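Local coordinates for sialidase domain-containing protein (PDB 5HX0) that is of unknown function but adopts a six-bladed, sialidase-like beta-propeller and may bind or cleave glycans, at residues Ser262-Ser267 and Arg281-Gly286. Numbering follows the deposited sequence.
Sequences SFNEAS and RTAGLG
Arg281 faces both Asn264 and Glu265 across a beta bulge, a worked example of how one extra residue in a strand can gather three polar side chains. The strands form an antiparallel hairpin in one blade of a six-bladed propeller. Asn264 N donates to Arg281 O, whereas Arg281 N donates to Glu265 O (2.9 Å), leaving two residues opposite one; toward the start of strand 262-270, Ser262 and Ala283 form an antiparallel hydrogen-bonded pair. Arg281 swings CG away from its own N (chi1 170°) and runs extended to NE, passing both neighbours. Its CB and CG lie against Asn264 OD1, and Arg281 CD touches two oxygens set roughly at right angles about it, Asn264 OD1 (3.1 Å) and Glu265 OE1 (3.2 Å). NE reaches a water that also joins Asn264 ND2 and Thr282 O. Arg281 NH1 makes a salt bridge to Glu265 OE1 (2.9 Å), met in the guanidinium plane but from above the carboxylate, the two planes standing 80° apart. Glu265 OE2 is hydrogen-bonded to Tyr368 OH, from another blade, a pairing that recalls the Tyr-Glu couple of sialidases, though no such role is established here. Asn264 OD1, in turn, accepts a hydrogen bond from Glu265 N (2.6 Å) on a lone pair in its carbonyl plane.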
loop_
_atom_site.group_PDB
_atom_site.type_symbol
_atom_site.label_atom_id
_atom_site.label_comp_id
_atom_site.label_asym_id
_atom_site.label_seq_id
_atom_site.Cartn_x
_atom_site.Cartn_y
_atom_site.Cartn_z
ATOM N N SER A 262 -14.617 -27.918 -12.007
ATOM C CA SER A 262 -13.576 -27.246 -11.232
ATOM C C SER A 262 -14.033 -27.056 -9.789
ATOM O O SER A 262 -15.218 -26.837 -9.523
ATOM C CB SER A 262 -13.225 -25.869 -11.812
ATOM O OG SER A 262 -12.553 -25.928 -13.064
ATOM N N PHE A 263 -13.088 -27.138 -8.868
ATOM C CA PHE A 263 -13.309 -26.817 -7.463
ATOM C C PHE A 263 -12.311 -25.726 -7.112
ATOM O O PHE A 263 -11.123 -25.862 -7.419
ATOM C CB PHE A 263 -13.108 -28.058 -6.587
ATOM C CG PHE A 263 -13.987 -29.200 -6.983
ATOM C CD1 PHE A 263 -15.296 -29.262 -6.536
ATOM C CD2 PHE A 263 -13.520 -30.175 -7.852
ATOM C CE1 PHE A 263 -16.138 -30.316 -6.940
ATOM C CE2 PHE A 263 -14.332 -31.213 -8.251
ATOM C CZ PHE A 263 -15.646 -31.286 -7.790
ATOM N N ASN A 264 -12.790 -24.627 -6.529
ATOM C CA ASN A 264 -11.866 -23.537 -6.220
ATOM C C ASN A 264 -12.038 -23.085 -4.774
ATOM O O ASN A 264 -11.400 -23.651 -3.876
ATOM C CB ASN A 264 -12.004 -22.371 -7.235
ATOM C CG ASN A 264 -13.462 -22.030 -7.599
ATOM O OD1 ASN A 264 -14.251 -21.641 -6.739
ATOM N ND2 ASN A 264 -13.795 -22.113 -8.884
ATOM N N GLU A 265 -12.896 -22.104 -4.511
ATOM C CA GLU A 265 -12.976 -21.544 -3.153
ATOM C C GLU A 265 -13.571 -22.559 -2.176
ATOM O O GLU A 265 -14.601 -23.176 -2.458
ATOM C CB GLU A 265 -13.809 -20.263 -3.186
ATOM C CG GLU A 265 -13.107 -19.232 -3.997
ATOM C CD GLU A 265 -13.927 -17.992 -4.232
ATOM O OE1 GLU A 265 -15.166 -18.018 -4.050
ATOM O OE2 GLU A 265 -13.323 -16.982 -4.617
ATOM N N ALA A 266 -12.915 -22.748 -1.033
ATOM C CA ALA A 266 -13.285 -23.821 -0.116
ATOM C C ALA A 266 -13.058 -23.370 1.314
ATOM O O ALA A 266 -12.005 -22.805 1.621
ATOM C CB ALA A 266 -12.455 -25.081 -0.396
ATOM N N SER A 267 -14.036 -23.625 2.183
ATOM C CA SER A 267 -13.860 -23.479 3.627
ATOM C C SER A 267 -13.791 -24.858 4.263
ATOM O O SER A 267 -14.537 -25.760 3.874
ATOM C CB SER A 267 -15.005 -22.673 4.247
ATOM O OG SER A 267 -14.838 -21.276 3.995
ATOM N N ARG A 281 -16.988 -24.331 -3.591
ATOM C CA ARG A 281 -17.514 -23.643 -4.768
ATOM C C ARG A 281 -17.060 -24.359 -6.042
ATOM O O ARG A 281 -15.915 -24.797 -6.146
ATOM C CB ARG A 281 -17.025 -22.195 -4.790
ATOM C CG ARG A 281 -17.316 -21.443 -6.100
ATOM C CD ARG A 281 -16.773 -20.009 -6.043
ATOM N NE ARG A 281 -17.003 -19.318 -7.311
ATOM C CZ ARG A 281 -16.830 -18.010 -7.506
ATOM N NH1 ARG A 281 -16.410 -17.235 -6.520
ATOM N NH2 ARG A 281 -17.094 -17.468 -8.689
ATOM N N THR A 282 -17.953 -24.469 -7.020
ATOM C CA THR A 282 -17.635 -25.181 -8.252
ATOM C C THR A 282 -17.699 -24.243 -9.455
ATOM O O THR A 282 -18.304 -23.172 -9.411
ATOM C CB THR A 282 -18.596 -26.359 -8.510
ATOM O OG1 THR A 282 -19.947 -25.887 -8.504
ATOM C CG2 THR A 282 -18.424 -27.473 -7.466
ATOM N N ALA A 283 -17.076 -24.682 -10.545
ATOM C CA ALA A 283 -17.306 -24.137 -11.878
ATOM C C ALA A 283 -17.625 -25.306 -12.798
ATOM O O ALA A 283 -17.030 -26.380 -12.669
ATOM C CB ALA A 283 -16.085 -23.345 -12.403
ATOM N N GLY A 284 -18.591 -25.117 -13.693
ATOM C CA GLY A 284 -18.996 -26.195 -14.577
ATOM C C GLY A 284 -20.026 -27.138 -13.997
ATOM O O GLY A 284 -20.238 -28.219 -14.554
ATOM N N LEU A 285 -20.669 -26.776 -12.893
ATOM C CA LEU A 285 -21.685 -27.629 -12.298
ATOM C C LEU A 285 -22.889 -26.802 -11.881
ATOM O O LEU A 285 -23.530 -27.082 -10.865
ATOM C CB LEU A 285 -21.129 -28.416 -11.106
ATOM C CG LEU A 285 -21.870 -29.681 -10.650
ATOM C CD1 LEU A 285 -21.939 -30.712 -11.793
ATOM C CD2 LEU A 285 -21.180 -30.296 -9.440
ATOM N N GLY A 286 -23.221 -25.780 -12.665
ATOM C CA GLY A 286 -24.436 -25.013 -12.428
ATOM C C GLY A 286 -24.485 -24.320 -11.089
ATOM O O GLY A 286 -25.568 -24.205 -10.498
HETATM O O HOH W 1 -16.608 -20.988 -9.675
#